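Uncharacterized protein (Parabacteroides merdae, PDB 4R7F) is of unknown function but contains three immunoglobulin-like beta-sandwich domains and a region related to the first domain of type 9 secretion system plug proteins. Local coordinates at residues S164-N169 with E205-Y210; K182-Q187 with A194-Q199; S375-Y380 with I391-V396. All blocks are in the same frame, centred on the assembly; numbering follows the deposited sequence.

Interaction 1: S164-N169 with E205-Y210; sequences SFNINN and ENQISY. With MG (magnesium ion), chain H.
E205 and N169 meet through water: one molecule accepts from N169 ND2 and donates to E205 O. The E205 carboxylate turns outward instead, and its OE2 binds a magnesium ion at 2.4 Å. Four waters also bind this ion; one of them donates to E205 OE1 and another to N206 OD1, so the metal shell is tied to both residues. At N206 the pairing is loose, since the bond from N169 N to N206 O is weak at 3.4 Å; the same oxygen is bonded to Y212 OH of the second subunit. Q207 has CG anti to its backbone N (chi1 -164°) and an extended chain, which lays its amide alongside that of N168. Its NE2 donates to N168 OD1 over 2.8 Å at 166°, in the N168 carbonyl plane and close to the Q207 amide plane, while N168 ND2 turns to N143. I208 is matched with I167 as an antiparallel hydrogen-bonded pair: I167 N reaches I208 O at 2.8 Å, and I208 N reaches I167 O at 2.9 Å. S209 lies across from N166; its OG is hydrogen-bonded to T211 OG1, with at most a weak bond to N166 OD1. Y210 N donates to F165 O at 2.8 Å, but the return bond is weak. The two rings are nearly parallel (15°) yet slid apart, centroids 4.8 Å from each other, and Y210 CB rather than the ring sits over the F165 face. I167 CD1 adds a 3.6 Å contact with Y210 CE1. The pair forms the middle of a four-stranded antiparallel sheet, between strands 143-149 and 202-204; F165, I167 and Y210 face strand 181-187, whereas N166, Q207 and S209 face the second subunit.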
loop_
_atom_site.group_PDB
_atom_site.type_symbol
_atom_site.label_atom_id
_atom_site.label_comp_id
_atom_site.label_asym_id
_atom_site.label_seq_id
_atom_site.Cartn_x
_atom_site.Cartn_y
_atom_site.Cartn_z
ATOM N N SER A 164 -12.836 1.915 10.777
ATOM C CA SER A 164 -14.213 2.258 10.446
ATOM C C SER A 164 -14.477 1.407 9.226
ATOM O O SER A 164 -13.617 1.327 8.340
ATOM C CB SER A 164 -14.346 3.752 10.085
ATOM O OG SER A 164 -13.919 4.659 11.113
ATOM N N PHE A 165 -15.622 0.734 9.175
ATOM C CA PHE A 165 -15.957 -0.010 7.959
ATOM C C PHE A 165 -17.435 -0.208 7.709
ATOM O O PHE A 165 -18.226 -0.128 8.627
ATOM C CB PHE A 165 -15.204 -1.350 7.883
ATOM C CG PHE A 165 -15.714 -2.411 8.823
ATOM C CD1 PHE A 165 -15.239 -2.494 10.124
ATOM C CD2 PHE A 165 -16.637 -3.340 8.397
ATOM C CE1 PHE A 165 -15.696 -3.493 10.982
ATOM C CE2 PHE A 165 -17.125 -4.312 9.257
ATOM C CZ PHE A 165 -16.637 -4.396 10.542
ATOM N N ASN A 166 -17.770 -0.501 6.452
ATOM C CA ASN A 166 -19.150 -0.789 6.023
ATOM C C ASN A 166 -19.111 -2.036 5.220
ATOM O O ASN A 166 -18.200 -2.232 4.433
ATOM C CB ASN A 166 -19.727 0.317 5.140
ATOM C CG ASN A 166 -19.645 1.675 5.808
ATOM O OD1 ASN A 166 -20.514 2.044 6.580
ATOM N ND2 ASN A 166 -18.560 2.403 5.536
ATOM N N ILE A 167 -20.117 -2.871 5.415
ATOM C CA ILE A 167 -20.269 -4.047 4.634
ATOM C C ILE A 167 -21.299 -3.712 3.592
ATOM O O ILE A 167 -22.417 -3.391 3.932
ATOM C CB ILE A 167 -20.777 -5.216 5.489
ATOM C CG1 ILE A 167 -19.764 -5.511 6.592
ATOM C CG2 ILE A 167 -21.020 -6.428 4.610
ATOM C CD1 ILE A 167 -20.242 -6.550 7.575
ATOM N N ASN A 168 -20.882 -3.767 2.334
ATOM C CA ASN A 168 -21.731 -3.551 1.186
ATOM C C ASN A 168 -22.251 -4.873 0.619
ATOM O O ASN A 168 -21.502 -5.616 0.035
ATOM C CB ASN A 168 -20.924 -2.775 0.144
ATOM C CG ASN A 168 -20.353 -1.465 0.703
ATOM O OD1 ASN A 168 -21.032 -0.724 1.409
ATOM N ND2 ASN A 168 -19.108 -1.188 0.377
ATOM N N ASN A 169 -23.551 -5.135 0.810
ATOM C CA ASN A 169 -24.164 -6.418 0.544
ATOM C C ASN A 169 -25.404 -6.380 -0.344
ATOM O O ASN A 169 -26.295 -7.205 -0.165
ATOM C CB ASN A 169 -24.511 -7.154 1.866
ATOM C CG ASN A 169 -25.626 -6.477 2.651
ATOM O OD1 ASN A 169 -25.794 -5.267 2.617
ATOM N ND2 ASN A 169 -26.413 -7.265 3.312
ATOM N N GLU A 205 -30.758 -1.715 3.907
ATOM C CA GLU A 205 -31.013 -2.968 3.172
ATOM C C GLU A 205 -29.801 -3.528 2.427
ATOM O O GLU A 205 -29.719 -4.736 2.158
ATOM C CB GLU A 205 -32.201 -2.765 2.189
ATOM C CG GLU A 205 -31.970 -1.822 1.021
ATOM C CD GLU A 205 -31.968 -0.356 1.374
ATOM O OE1 GLU A 205 -32.045 0.011 2.579
ATOM O OE2 GLU A 205 -31.858 0.443 0.421
ATOM N N ASN A 206 -28.874 -2.645 2.088
ATOM C CA ASN A 206 -27.699 -2.986 1.299
ATOM C C ASN A 206 -26.388 -2.421 1.888
ATOM O O ASN A 206 -25.361 -2.298 1.183
ATOM C CB ASN A 206 -27.879 -2.505 -0.146
ATOM C CG ASN A 206 -28.218 -1.021 -0.247
ATOM O OD1 ASN A 206 -27.898 -0.237 0.663
ATOM N ND2 ASN A 206 -28.865 -0.615 -1.378
ATOM N N GLN A 207 -26.415 -2.094 3.173
ATOM C CA GLN A 207 -25.221 -1.555 3.806
ATOM C C GLN A 207 -25.301 -1.643 5.283
ATOM O O GLN A 207 -26.282 -1.227 5.853
ATOM C CB GLN A 207 -24.990 -0.104 3.443
ATOM C CG GLN A 207 -23.580 0.279 3.789
ATOM C CD GLN A 207 -23.187 1.639 3.241
ATOM O OE1 GLN A 207 -23.822 2.660 3.574
ATOM N NE2 GLN A 207 -22.113 1.673 2.430
ATOM N N ILE A 208 -24.268 -2.220 5.881
ATOM C CA ILE A 208 -24.181 -2.378 7.316
ATOM C C ILE A 208 -22.956 -1.627 7.777
ATOM O O ILE A 208 -21.849 -1.937 7.366
ATOM C CB ILE A 208 -24.067 -3.852 7.717
ATOM C CG1 ILE A 208 -25.176 -4.672 7.042
ATOM C CG2 ILE A 208 -24.197 -4.007 9.243
ATOM C CD1 ILE A 208 -24.720 -6.030 6.553
ATOM N N SER A 209 -23.154 -0.636 8.630
ATOM C CA SER A 209 -22.057 0.244 9.015
ATOM C C SER A 209 -21.580 -0.043 10.434
ATOM O O SER A 209 -22.410 -0.132 11.352
ATOM C CB SER A 209 -22.494 1.710 8.861
ATOM O OG SER A 209 -21.505 2.591 9.378
ATOM N N TYR A 210 -20.261 -0.224 10.595
ATOM C CA TYR A 210 -19.638 -0.439 11.920
ATOM C C TYR A 210 -18.662 0.685 12.112
ATOM O O TYR A 210 -17.457 0.504 12.118
ATOM C CB TYR A 210 -18.869 -1.767 12.011
ATOM C CG TYR A 210 -19.719 -2.981 11.842
ATOM C CD1 TYR A 210 -20.116 -3.400 10.588
ATOM C CD2 TYR A 210 -20.172 -3.696 12.940
ATOM C CE1 TYR A 210 -20.938 -4.509 10.423
ATOM C CE2 TYR A 210 -20.963 -4.827 12.781
ATOM C CZ TYR A 210 -21.353 -5.229 11.523
ATOM O OH TYR A 210 -22.155 -6.354 11.357
HETATM MG MG MG H . -31.449 2.758 0.058
HETATM O O HOH W 1 -29.433 -6.849 3.862
HETATM O O HOH W 2 -29.014 -6.054 -0.172
HETATM O O HOH W 3 -31.651 2.685 2.241
HETATM O O HOH W 4 -29.277 2.335 0.677
HETATM O O HOH W 5 -31.485 4.962 0.380
HETATM O O HOH W 6 -33.643 3.214 -0.195
#

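Interaction 2: K182-Q187 with A194-Q199; sequences KIFVYQ and AVTDLQ
T196 OG1 donates to I183 O at 2.7 Å, coming in 37° above the carbonyl plane. With OG1 anti to the T196 backbone N (chi1 -173°), the T196 hydroxyl can reach I183 O while OG1 sits over the centre of the F184 ring, 3.5 Å above its plane. T196 CB stands 3.8 Å from the F184 ring centroid and 15° off its normal, a CH-pi contact over the face. Replacing F184 by an alanine removes the ring, and is likely to open a gap beside T196 and leave its CB and hydroxyl without their aromatic neighbour. The backbone bonds are few but well formed. V185 N reaches V195 O at 2.9 Å and V195 N reaches V185 O at 3.1 Å, each donor lying in the carbonyl plane, which makes one antiparallel bridge. V195 O is further approached by F184 CA at 3.3 Å. The backbones of K182, F184 and Y186 are bonded on the other edge, to Y379, Y377 and S375. Farther out, K182 NZ forms a salt bridge with D388, Q187 OE1 accepts from N193 ND2 and its NE2 is bonded to P219 O and Y374 OH, while Q199 NE2 has both L198 O and Q178 O. Apolar contacts flank the bridge: A194 CB sits 3.4 Å from Y186 CD1, and on the other face L198 CD1 meets I183 CG2 at 3.8 Å. The arrangement is that of a sheet-edge strand, 181-187, whose outer edge is partly covered by an extended loop, consistent with one side of an immunoglobulin-like beta-sandwich.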
loop_
_atom_site.group_PDB
_atom_site.type_symbol
_atom_site.label_atom_id
_atom_site.label_comp_id
_atom_site.label_asym_id
_atom_site.label_seq_id
_atom_site.Cartn_x
_atom_site.Cartn_y
_atom_site.Cartn_z
ATOM N N LYS A 182 -20.662 -12.500 12.388
ATOM C CA LYS A 182 -19.656 -12.417 13.432
ATOM C C LYS A 182 -18.436 -11.783 12.764
ATOM O O LYS A 182 -17.953 -12.299 11.752
ATOM C CB LYS A 182 -19.310 -13.813 13.959
ATOM C CG LYS A 182 -20.517 -14.593 14.439
ATOM C CD LYS A 182 -20.079 -15.895 15.073
ATOM C CE LYS A 182 -21.268 -16.736 15.509
ATOM N NZ LYS A 182 -21.332 -18.009 14.763
ATOM N N ILE A 183 -17.904 -10.722 13.357
ATOM C CA ILE A 183 -16.807 -9.948 12.775
ATOM C C ILE A 183 -15.566 -10.047 13.660
ATOM O O ILE A 183 -15.643 -9.842 14.860
ATOM C CB ILE A 183 -17.171 -8.449 12.714
ATOM C CG1 ILE A 183 -18.629 -8.246 12.231
ATOM C CG2 ILE A 183 -16.133 -7.675 11.895
ATOM C CD1 ILE A 183 -18.800 -7.937 10.783
ATOM N N PHE A 184 -14.417 -10.309 13.062
ATOM C CA PHE A 184 -13.146 -10.231 13.773
ATOM C C PHE A 184 -12.257 -9.249 13.070
ATOM O O PHE A 184 -12.155 -9.275 11.833
ATOM C CB PHE A 184 -12.449 -11.587 13.821
ATOM C CG PHE A 184 -13.085 -12.526 14.792
ATOM C CD1 PHE A 184 -14.276 -13.119 14.498
ATOM C CD2 PHE A 184 -12.533 -12.726 16.042
ATOM C CE1 PHE A 184 -14.899 -13.958 15.409
ATOM C CE2 PHE A 184 -13.145 -13.573 16.962
ATOM C CZ PHE A 184 -14.332 -14.187 16.638
ATOM N N VAL A 185 -11.614 -8.397 13.869
ATOM C CA VAL A 185 -10.659 -7.419 13.382
ATOM C C VAL A 185 -9.295 -7.625 14.038
ATOM O O VAL A 185 -9.169 -7.660 15.252
ATOM C CB VAL A 185 -11.202 -5.994 13.629
ATOM C CG1 VAL A 185 -10.214 -4.967 13.152
ATOM C CG2 VAL A 185 -12.529 -5.822 12.896
ATOM N N TYR A 186 -8.259 -7.760 13.225
ATOM C CA TYR A 186 -6.941 -8.075 13.733
ATOM C C TYR A 186 -5.982 -6.992 13.337
ATOM O O TYR A 186 -5.931 -6.616 12.168
ATOM C CB TYR A 186 -6.452 -9.408 13.152
ATOM C CG TYR A 186 -7.324 -10.592 13.489
ATOM C CD1 TYR A 186 -7.143 -11.298 14.665
ATOM C CD2 TYR A 186 -8.302 -11.032 12.631
ATOM C CE1 TYR A 186 -7.920 -12.404 14.984
ATOM C CE2 TYR A 186 -9.098 -12.131 12.946
ATOM C CZ TYR A 186 -8.890 -12.821 14.136
ATOM O OH TYR A 186 -9.681 -13.903 14.495
ATOM N N GLN A 187 -5.213 -6.512 14.310
ATOM C CA GLN A 187 -4.151 -5.556 14.054
ATOM C C GLN A 187 -2.863 -6.318 13.852
ATOM O O GLN A 187 -2.531 -7.194 14.663
ATOM C CB GLN A 187 -3.984 -4.621 15.247
ATOM C CG GLN A 187 -2.980 -3.503 15.086
ATOM C CD GLN A 187 -2.769 -2.716 16.383
ATOM O OE1 GLN A 187 -2.730 -3.286 17.447
ATOM N NE2 GLN A 187 -2.625 -1.394 16.283
ATOM N N ALA A 194 -7.127 -8.733 19.366
ATOM C CA ALA A 194 -8.148 -8.731 18.326
ATOM C C ALA A 194 -9.504 -8.332 18.898
ATOM O O ALA A 194 -9.734 -8.423 20.084
ATOM C CB ALA A 194 -8.236 -10.084 17.664
ATOM N N VAL A 195 -10.404 -7.886 18.033
ATOM C CA VAL A 195 -11.690 -7.382 18.447
ATOM C C VAL A 195 -12.800 -8.168 17.742
ATOM O O VAL A 195 -12.675 -8.530 16.559
ATOM C CB VAL A 195 -11.811 -5.882 18.069
ATOM C CG1 VAL A 195 -13.187 -5.348 18.398
ATOM C CG2 VAL A 195 -10.766 -5.064 18.789
ATOM N N THR A 196 -13.894 -8.366 18.468
ATOM C CA THR A 196 -15.103 -9.007 17.962
ATOM C C THR A 196 -16.295 -8.585 18.828
ATOM O O THR A 196 -16.190 -7.624 19.597
ATOM C CB THR A 196 -14.956 -10.526 17.893
ATOM O OG1 THR A 196 -16.103 -11.076 17.249
ATOM C CG2 THR A 196 -14.843 -11.131 19.282
ATOM N N ASP A 197 -17.432 -9.261 18.708
ATOM C CA ASP A 197 -18.693 -8.786 19.369
ATOM C C ASP A 197 -19.006 -7.327 18.993
ATOM O O ASP A 197 -19.165 -6.447 19.847
ATOM C CB ASP A 197 -18.663 -8.968 20.907
ATOM C CG ASP A 197 -18.378 -10.421 21.316
ATOM O OD1 ASP A 197 -18.953 -11.342 20.690
ATOM O OD2 ASP A 197 -17.561 -10.652 22.243
ATOM N N LEU A 198 -19.068 -7.068 17.693
ATOM C CA LEU A 198 -19.332 -5.730 17.206
ATOM C C LEU A 198 -20.831 -5.620 16.908
ATOM O O LEU A 198 -21.457 -6.557 16.436
ATOM C CB LEU A 198 -18.497 -5.463 15.948
ATOM C CG LEU A 198 -16.978 -5.524 16.102
ATOM C CD1 LEU A 198 -16.301 -5.257 14.782
ATOM C CD2 LEU A 198 -16.524 -4.486 17.107
ATOM N N GLN A 199 -21.413 -4.466 17.165
ATOM C CA GLN A 199 -22.759 -4.237 16.680
ATOM C C GLN A 199 -22.763 -3.139 15.605
ATOM O O GLN A 199 -22.070 -2.133 15.712
ATOM C CB GLN A 199 -23.711 -3.946 17.848
ATOM C CG GLN A 199 -24.003 -5.199 18.696
ATOM C CD GLN A 199 -24.978 -6.176 18.023
ATOM O OE1 GLN A 199 -26.205 -5.975 18.073
ATOM N NE2 GLN A 199 -24.440 -7.240 17.386
#

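Interaction 3: S375-Y380 with I391-V396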
loop_
_atom_site.group_PDB
_atom_site.type_symbol
_atom_site.label_atom_id
_atom_site.label_comp_id
_atom_site.label_asym_id
_atom_site.label_seq_id
_atom_site.Cartn_x
_atom_site.Cartn_y
_atom_site.Cartn_z
ATOM N N SER A 375 -6.968 -6.409 9.467
ATOM C CA SER A 375 -7.739 -7.338 8.651
ATOM C C SER A 375 -9.130 -7.533 9.293
ATOM O O SER A 375 -9.239 -7.808 10.482
ATOM C CB SER A 375 -7.006 -8.666 8.526
ATOM O OG SER A 375 -5.657 -8.538 8.098
ATOM N N ILE A 376 -10.166 -7.372 8.486
ATOM C CA ILE A 376 -11.566 -7.427 8.887
ATOM C C ILE A 376 -12.157 -8.661 8.232
ATOM O O ILE A 376 -12.153 -8.783 7.012
ATOM C CB ILE A 376 -12.303 -6.195 8.401
ATOM C CG1 ILE A 376 -11.625 -4.951 8.981
ATOM C CG2 ILE A 376 -13.779 -6.228 8.804
ATOM C CD1 ILE A 376 -11.982 -3.701 8.230
ATOM N N TYR A 377 -12.561 -9.607 9.066
ATOM C CA TYR A 377 -13.116 -10.882 8.649
ATOM C C TYR A 377 -14.587 -10.869 9.007
ATOM O O TYR A 377 -14.938 -10.638 10.167
ATOM C CB TYR A 377 -12.472 -12.034 9.440
ATOM C CG TYR A 377 -11.033 -12.364 9.087
ATOM C CD1 TYR A 377 -9.989 -11.539 9.456
ATOM C CD2 TYR A 377 -10.734 -13.501 8.396
ATOM C CE1 TYR A 377 -8.667 -11.851 9.128
ATOM C CE2 TYR A 377 -9.442 -13.833 8.080
ATOM C CZ TYR A 377 -8.408 -13.007 8.452
ATOM O OH TYR A 377 -7.127 -13.368 8.116
ATOM N N VAL A 378 -15.424 -11.167 8.023
ATOM C CA VAL A 378 -16.844 -11.155 8.173
ATOM C C VAL A 378 -17.365 -12.579 7.969
ATOM O O VAL A 378 -17.320 -13.079 6.876
ATOM C CB VAL A 378 -17.479 -10.224 7.127
ATOM C CG1 VAL A 378 -18.999 -10.275 7.236
ATOM C CG2 VAL A 378 -16.974 -8.797 7.295
ATOM N N TYR A 379 -17.870 -13.187 9.035
ATOM C CA TYR A 379 -18.395 -14.529 9.046
ATOM C C TYR A 379 -19.920 -14.484 9.123
ATOM O O TYR A 379 -20.497 -13.568 9.716
ATOM C CB TYR A 379 -17.878 -15.282 10.270
ATOM C CG TYR A 379 -16.405 -15.462 10.279
ATOM C CD1 TYR A 379 -15.818 -16.552 9.679
ATOM C CD2 TYR A 379 -15.586 -14.520 10.842
ATOM C CE1 TYR A 379 -14.443 -16.725 9.694
ATOM C CE2 TYR A 379 -14.220 -14.662 10.826
ATOM C CZ TYR A 379 -13.648 -15.768 10.273
ATOM O OH TYR A 379 -12.262 -15.881 10.252
ATOM N N TYR A 380 -20.577 -15.477 8.527
ATOM C CA TYR A 380 -22.028 -15.402 8.348
ATOM C C TYR A 380 -22.615 -16.685 8.817
ATOM O O TYR A 380 -22.192 -17.756 8.350
ATOM C CB TYR A 380 -22.387 -15.221 6.874
ATOM C CG TYR A 380 -23.858 -15.407 6.498
ATOM C CD1 TYR A 380 -24.844 -14.605 7.063
ATOM C CD2 TYR A 380 -24.247 -16.276 5.479
ATOM C CE1 TYR A 380 -26.182 -14.702 6.673
ATOM C CE2 TYR A 380 -25.595 -16.396 5.083
ATOM C CZ TYR A 380 -26.557 -15.608 5.697
ATOM O OH TYR A 380 -27.894 -15.677 5.366
ATOM N N ILE A 391 -17.673 -14.733 4.435
ATOM C CA ILE A 391 -18.286 -14.132 3.265
ATOM C C ILE A 391 -17.609 -12.843 2.808
ATOM O O ILE A 391 -17.903 -12.298 1.748
ATOM C CB ILE A 391 -19.802 -13.897 3.472
ATOM C CG1 ILE A 391 -20.119 -12.938 4.615
ATOM C CG2 ILE A 391 -20.529 -15.221 3.652
ATOM C CD1 ILE A 391 -21.528 -12.375 4.546
ATOM N N GLY A 392 -16.684 -12.358 3.611
ATOM C CA GLY A 392 -15.892 -11.215 3.238
ATOM C C GLY A 392 -14.680 -11.047 4.116
ATOM O O GLY A 392 -14.703 -11.362 5.327
ATOM N N VAL A 393 -13.618 -10.521 3.519
ATOM C CA VAL A 393 -12.418 -10.248 4.252
ATOM C C VAL A 393 -11.679 -9.161 3.533
ATOM O O VAL A 393 -11.722 -9.093 2.325
ATOM C CB VAL A 393 -11.578 -11.533 4.415
ATOM C CG1 VAL A 393 -11.165 -12.083 3.071
ATOM C CG2 VAL A 393 -10.348 -11.260 5.258
ATOM N N THR A 394 -11.027 -8.275 4.271
ATOM C CA THR A 394 -10.219 -7.227 3.667
ATOM C C THR A 394 -9.125 -6.807 4.646
ATOM O O THR A 394 -9.273 -6.970 5.843
ATOM C CB THR A 394 -11.059 -6.005 3.269
ATOM O OG1 THR A 394 -10.282 -5.174 2.419
ATOM C CG2 THR A 394 -11.467 -5.154 4.469
ATOM N N THR A 395 -8.005 -6.321 4.131
ATOM C CA THR A 395 -6.939 -5.804 4.973
ATOM C C THR A 395 -6.711 -4.343 4.538
ATOM O O THR A 395 -6.548 -4.086 3.370
ATOM C CB THR A 395 -5.657 -6.663 4.861
ATOM O OG1 THR A 395 -5.885 -7.974 5.413
ATOM C CG2 THR A 395 -4.550 -6.019 5.624
ATOM N N VAL A 396 -6.747 -3.404 5.476
ATOM C CA VAL A 396 -6.595 -1.982 5.188
ATOM C C VAL A 396 -5.368 -1.435 5.938
ATOM O O VAL A 396 -5.080 -1.854 7.045
ATOM C CB VAL A 396 -7.908 -1.227 5.527
ATOM C CG1 VAL A 396 -8.373 -1.499 6.952
ATOM C CG2 VAL A 396 -7.767 0.261 5.295
#
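A classic beta bulge distorts the beginning of I391-V396: I391 and G392 both face V378. The evidence is the shared acceptor V378 O, which takes I391 N at 3.0 Å and, weakly, G392 N at 3.4 Å. It lies in a beta hairpin, antiparallel at 172°, whose first strand is the middle one of a three-stranded sheet and whose second is its edge. V378 N donates to G392 O, and beyond the bulge I376 and T394 exchange bonds as a regular pair, the shorter being I376 N to T394 O at 2.8 Å. I391 holds CG1 between its backbone N and carbonyl carbon (chi1 62°), a position that sets CG1 at 3.9 Å from V378 CG1 while CG2 reaches Y380 CB at 3.7 Å. On the other face, V393 CG2 stands over the middle of the Y377 ring, 3.8 Å from its centroid and only 9° off the normal, a CH-pi contact over the face. The same ring meets Y186 at about a right angle. I376 and V378 pack respectively on A146 and I144 of strand 143-149 in the facing sheet, and both on I183 of the neighbouring strand 181-187. At the far end the S375 and T395 hydroxyls bond to each other, OG to OG1 at 2.8 Å, and T395 OG1 is also bonded to Y30 OH.

Interactions 2 and 3 share one sheet, in which strands 181-187 and 373-380 are neighbours. Interaction 1 belongs to the facing sheet. The two layers meet where F165 CZ lies 3.6 Å from I183 CG2 and I167 CD1 lies 3.9 Å from V378 CG1, an apolar core between the sheets. Interaction 1 is mostly buried, with its exposed E205 end at the magnesium ion and its amide-rich face against the second subunit; interactions 2 and 3, both partly buried, touch no other chain. Interaction 2 relies on one bridge and a threonine hydroxyl, whereas 1 and 3 are ladders of several bridges, the one loosening at its N168-Q207 end and the other interrupted by a bulge. Along the chain, interaction 2 is nested within the loop closed by interaction 1.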